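Local coordinates for interleukin-20 receptor subunit beta (Homo sapiens, PDB 6DF3), which pairs with a partner receptor subunit to form cell-surface receptors for interleukins of the IL-19, IL-20 and IL-24 group, at residues E39-S42 against L43-H47; E123-G126 against P127-F131. The protein carries 1 engineered substitution. All coordinates share one frame; numbering follows the deposited sequence.

Overall arrangement
Both contacts are local, each made within one continuous piece of chain, and both are partly buried. Contact 1 is the short helix 39-44, with the loop after it, in the first fibronectin type-III domain; its centre lies about 25 Å from the centre of the chain, and another protein chain reaches six of its residues. Contact 2, its centre about 10 Å from the chain centre, turns the loop after strand 117-122 into strand 130-137 of the second domain, and no other protein chain of the assembly touches it. The centres of contact 1 and contact 2 are about 31 Å apart. Helical backbone bonds and a displaced tyrosine pair mark contact 1, whereas contact 2 joins a beta turn and an Asx turn to leucine-phenylalanine packing.

Contact 1. Residues E39-S42 against L43-H47; sequences EYES and LYTSH
Tyr40 and Tyr44 carry the aromatic part of this helical turn. Their ring planes are 21° from parallel, yet the centroids stand 4.9 Å apart, so the rings are slid past each other and scarcely overlap. Different first torsions bring them together, with CG anti to the backbone N in Tyr40 (chi1 176°) but anti to the carbonyl carbon in Tyr44. The closest side-chain atoms are Tyr40 CD1 and Tyr44 CD1, 3.5 Å apart; Tyr40 CE1 lies over one face of the Tyr44 ring, and Tyr44 CB adds a CH-pi contact over the Tyr40 face.

Backbone hydrogen bonds define the helix: Leu43 N reaches Glu39 O at 3.0 Å, and Tyr44 N reaches Tyr40 O at 2.8 Å, almost in line with the carbonyl. Thr45 is the first residue to leave helical geometry.

In the aliphatic contact, the extended Glu39 chain runs beside Leu43, with Glu39 CG 3.7 Å from Leu43 CD1. Thr45 lies alongside Glu41, its buried hydroxyl OG1 3.6 Å from Glu41 CG and without a hydrogen-bond partner in the model.

Tyr40 OH bonds to the backbone of another protein's chain, and Glu41 OE2 to polar side chains there. The helix thus presents a phenol and a carboxylate to that partner, consistent with a binding surface on this cytokine receptor.

Contact 2. Residues E123-G126 against P127-F131; sequences EDLG and PQFEF
Glu123 meets Phe131 through its backbone: Glu123 O lies 3.2 Å from Phe131 CZ, approaching the ring obliquely. The same oxygen accepts a weak bond from Leu125 N, closing an inverse gamma turn centred on Asp124.

Asp124 contributes an Asx turn, its OD1 accepting from Gly126 N at 3.1 Å, nearly in line with the C-O bond. These two overlapping turns bend the chain ahead of the next strand.

Leu125 spreads between two phenylalanines. Its CB sits over one face of the Phe129 ring, 3.8 Å from the centroid and 19° off the normal, a CH-pi contact displaced toward the rim. With Leu125 CG anti to the carbonyl carbon (chi1 -60°), the branch reaches on to Phe131, where Leu125 CD1 is 4.1 Å from Phe131 CE2; those two side chains cross at about a right angle. Leu125 O also accepts from a water that in turn takes the N-H of Gln128, bridging the bend.

Gly126 has positive phi (94°), and a beta carbon there would collide with the carbonyl oxygen of Leu125, a backbone shape that calls for glycine. Its own O accepts from Phe129 N at 2.8 Å, closing a type I beta turn with Pro127 and Gln128 at the corners, and also lies at the edge of the Phe129 ring. Cutting Phe129 back to an alanine would probably leave Leu125 CB without the ring face it rests on and open a gap beside Thr173 and Val175.

Both rings pack on strand 167-175, while Leu125 and Phe129 also touch Asn13 of the first domain. Such a tight turn, leading from strand 117-122 to strand 130-137 across the sandwich, is a strand connection of a fibronectin type-III domain, here placed at the interdomain junction.

Contact 1. Residues E39-S42 against L43-H47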
loop_
_atom_site.group_PDB
_atom_site.type_symbol
_atom_site.label_atom_id
_atom_site.label_comp_id
_atom_site.label_asym_id
_atom_site.label_seq_id
_atom_site.Cartn_x
_atom_site.Cartn_y
_atom_site.Cartn_z
ATOM N N GLU C 39 15.822 12.884 4.244
ATOM C CA GLU C 39 17.219 12.604 4.005
ATOM C C GLU C 39 17.600 12.605 2.513
ATOM O O GLU C 39 18.732 12.931 2.166
ATOM C CB GLU C 39 17.560 11.242 4.584
ATOM C CG GLU C 39 19.033 10.960 4.549
ATOM C CD GLU C 39 19.421 9.578 5.112
ATOM O OE1 GLU C 39 18.563 8.655 5.223
ATOM O OE2 GLU C 39 20.614 9.432 5.488
ATOM N N TYR C 40 16.715 12.118 1.638
ATOM C CA TYR C 40 16.994 12.226 0.280
ATOM C C TYR C 40 17.354 13.729 -0.051
ATOM O O TYR C 40 18.416 14.013 -0.604
ATOM C CB TYR C 40 15.817 11.820 -0.598
ATOM C CG TYR C 40 16.141 12.046 -2.073
ATOM C CD1 TYR C 40 17.129 11.315 -2.713
ATOM C CD2 TYR C 40 15.532 13.037 -2.784
ATOM C CE1 TYR C 40 17.447 11.493 -4.061
ATOM C CE2 TYR C 40 15.855 13.267 -4.139
ATOM C CZ TYR C 40 16.826 12.508 -4.751
ATOM O OH TYR C 40 17.087 12.732 -6.046
ATOM N N GLU C 41 16.468 14.662 0.276
ATOM C CA GLU C 41 16.659 16.024 -0.151
ATOM C C GLU C 41 17.907 16.635 0.534
ATOM O O GLU C 41 18.734 17.302 -0.088
ATOM C CB GLU C 41 15.408 16.821 0.077
ATOM C CG GLU C 41 14.234 16.398 -0.834
ATOM C CD GLU C 41 13.377 15.237 -0.341
ATOM O OE1 GLU C 41 13.624 14.706 0.778
ATOM O OE2 GLU C 41 12.573 14.757 -1.144
ATOM N N SER C 42 18.073 16.266 1.793
ATOM C CA SER C 42 19.171 16.620 2.621
ATOM C C SER C 42 20.515 16.281 1.954
ATOM O O SER C 42 21.388 17.112 1.902
ATOM C CB SER C 42 19.032 15.882 3.938
ATOM O OG SER C 42 19.679 16.616 4.913
ATOM N N LEU C 43 20.648 15.074 1.433
ATOM C CA LEU C 43 21.866 14.595 0.755
ATOM C C LEU C 43 21.993 14.862 -0.760
ATOM O O LEU C 43 23.085 14.879 -1.256
ATOM C CB LEU C 43 21.993 13.073 0.923
ATOM C CG LEU C 43 22.204 12.532 2.325
ATOM C CD1 LEU C 43 22.014 11.031 2.375
ATOM C CD2 LEU C 43 23.611 12.873 2.845
ATOM N N TYR C 44 20.924 14.980 -1.516
ATOM C CA TYR C 44 21.086 15.009 -2.953
ATOM C C TYR C 44 20.569 16.330 -3.552
ATOM O O TYR C 44 20.881 16.605 -4.676
ATOM C CB TYR C 44 20.332 13.825 -3.638
ATOM C CG TYR C 44 20.846 12.365 -3.468
ATOM C CD1 TYR C 44 20.567 11.642 -2.314
ATOM C CD2 TYR C 44 21.517 11.712 -4.469
ATOM C CE1 TYR C 44 21.003 10.331 -2.133
ATOM C CE2 TYR C 44 21.979 10.396 -4.284
ATOM C CZ TYR C 44 21.686 9.716 -3.098
ATOM O OH TYR C 44 22.038 8.377 -2.872
ATOM N N THR C 45 19.714 17.082 -2.843
ATOM C CA THR C 45 19.081 18.294 -3.348
ATOM C C THR C 45 18.933 19.232 -2.128
ATOM O O THR C 45 17.812 19.634 -1.745
ATOM C CB THR C 45 17.702 18.043 -4.059
ATOM O OG1 THR C 45 16.673 17.489 -3.197
ATOM C CG2 THR C 45 17.848 17.145 -5.189
ATOM N N SER C 46 20.062 19.564 -1.491
ATOM C CA SER C 46 20.028 20.201 -0.184
ATOM C C SER C 46 19.414 21.592 -0.170
ATOM O O SER C 46 19.020 22.094 0.891
ATOM C CB SER C 46 21.421 20.208 0.455
ATOM O OG SER C 46 22.392 20.926 -0.327
ATOM N N HIS C 47 19.226 22.165 -1.355
ATOM C CA HIS C 47 18.661 23.482 -1.484
ATOM C C HIS C 47 17.158 23.466 -1.601
ATOM O O HIS C 47 16.503 24.524 -1.731
ATOM C CB HIS C 47 19.355 24.182 -2.677
ATOM C CG HIS C 47 19.101 23.494 -3.994
ATOM N ND1 HIS C 47 19.637 22.252 -4.301
ATOM C CD2 HIS C 47 18.301 23.830 -5.038
ATOM C CE1 HIS C 47 19.207 21.877 -5.490
ATOM N NE2 HIS C 47 18.418 22.827 -5.974
#

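Contact 2. Residues E123-G126 against P127-F131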
loop_
_atom_site.group_PDB
_atom_site.type_symbol
_atom_site.label_atom_id
_atom_site.label_comp_id
_atom_site.label_asym_id
_atom_site.label_seq_id
_atom_site.Cartn_x
_atom_site.Cartn_y
_atom_site.Cartn_z
ATOM N N GLU C 123 -7.567 0.063 21.814
ATOM C CA GLU C 123 -7.681 1.459 21.494
ATOM C C GLU C 123 -7.225 1.603 20.037
ATOM O O GLU C 123 -6.233 0.995 19.629
ATOM C CB GLU C 123 -6.769 2.229 22.440
ATOM C CG GLU C 123 -6.967 3.741 22.438
ATOM C CD GLU C 123 -5.919 4.464 23.275
ATOM O OE1 GLU C 123 -4.693 4.232 23.027
ATOM O OE2 GLU C 123 -6.343 5.230 24.187
ATOM N N ASP C 124 -7.959 2.374 19.261
ATOM C CA ASP C 124 -7.627 2.600 17.826
ATOM C C ASP C 124 -6.396 3.464 17.574
ATOM O O ASP C 124 -6.532 4.631 17.308
ATOM C CB ASP C 124 -8.826 3.254 17.161
ATOM C CG ASP C 124 -8.725 3.289 15.631
ATOM O OD1 ASP C 124 -7.602 3.350 15.039
ATOM O OD2 ASP C 124 -9.812 3.308 15.008
ATOM N N LEU C 125 -5.199 2.892 17.580
ATOM C CA LEU C 125 -4.008 3.647 17.222
ATOM C C LEU C 125 -3.704 3.859 15.693
ATOM O O LEU C 125 -2.679 4.480 15.324
ATOM C CB LEU C 125 -2.797 3.035 17.919
ATOM C CG LEU C 125 -2.923 3.034 19.451
ATOM C CD1 LEU C 125 -1.873 2.118 20.044
ATOM C CD2 LEU C 125 -2.724 4.455 20.006
ATOM N N GLY C 126 -4.557 3.422 14.796
ATOM C CA GLY C 126 -4.227 3.634 13.360
ATOM C C GLY C 126 -3.491 2.512 12.548
ATOM O O GLY C 126 -2.837 1.565 13.144
ATOM N N PRO C 127 -3.560 2.617 11.189
ATOM C CA PRO C 127 -2.961 1.688 10.241
ATOM C C PRO C 127 -1.492 1.356 10.519
ATOM O O PRO C 127 -1.052 0.224 10.229
ATOM C CB PRO C 127 -2.987 2.498 8.885
ATOM C CG PRO C 127 -4.156 3.420 9.014
ATOM C CD PRO C 127 -4.033 3.842 10.482
ATOM N N GLN C 128 -0.732 2.317 11.064
ATOM C CA GLN C 128 0.607 2.015 11.386
ATOM C C GLN C 128 0.745 0.850 12.382
ATOM O O GLN C 128 1.832 0.281 12.422
ATOM C CB GLN C 128 1.372 3.261 11.884
ATOM C CG GLN C 128 1.430 4.397 10.840
ATOM C CD GLN C 128 2.510 4.163 9.749
ATOM O OE1 GLN C 128 3.204 3.091 9.704
ATOM N NE2 GLN C 128 2.671 5.160 8.876
ATOM N N PHE C 129 -0.311 0.439 13.080
ATOM C CA PHE C 129 -0.175 -0.487 14.217
ATOM C C PHE C 129 -0.874 -1.811 14.105
ATOM O O PHE C 129 -2.115 -1.859 13.886
ATOM C CB PHE C 129 -0.761 0.139 15.508
ATOM C CG PHE C 129 -0.002 1.352 16.015
ATOM C CD1 PHE C 129 -0.260 2.632 15.471
ATOM C CD2 PHE C 129 0.884 1.236 17.072
ATOM C CE1 PHE C 129 0.410 3.766 15.934
ATOM C CE2 PHE C 129 1.546 2.370 17.558
ATOM C CZ PHE C 129 1.310 3.633 16.975
ATOM N N GLU C 130 -0.113 -2.855 14.449
ATOM C CA GLU C 130 -0.666 -4.189 14.751
ATOM C C GLU C 130 -0.536 -4.494 16.283
ATOM O O GLU C 130 0.444 -4.037 16.967
ATOM C CB GLU C 130 0.056 -5.269 13.931
ATOM C CG GLU C 130 -0.254 -5.262 12.435
ATOM C CD GLU C 130 0.710 -6.150 11.626
ATOM O OE1 GLU C 130 0.587 -7.395 11.763
ATOM O OE2 GLU C 130 1.605 -5.608 10.891
ATOM N N PHE C 131 -1.527 -5.248 16.792
ATOM C CA PHE C 131 -1.650 -5.597 18.237
ATOM C C PHE C 131 -1.368 -7.079 18.458
ATOM O O PHE C 131 -1.935 -7.952 17.768
ATOM C CB PHE C 131 -3.039 -5.282 18.822
ATOM C CG PHE C 131 -3.403 -3.831 18.768
ATOM C CD1 PHE C 131 -3.974 -3.285 17.620
ATOM C CD2 PHE C 131 -3.145 -2.974 19.865
ATOM C CE1 PHE C 131 -4.313 -1.930 17.561
ATOM C CE2 PHE C 131 -3.494 -1.615 19.824
ATOM C CZ PHE C 131 -4.063 -1.089 18.669
HETATM O O HOH W 1 -1.117 4.875 12.739
#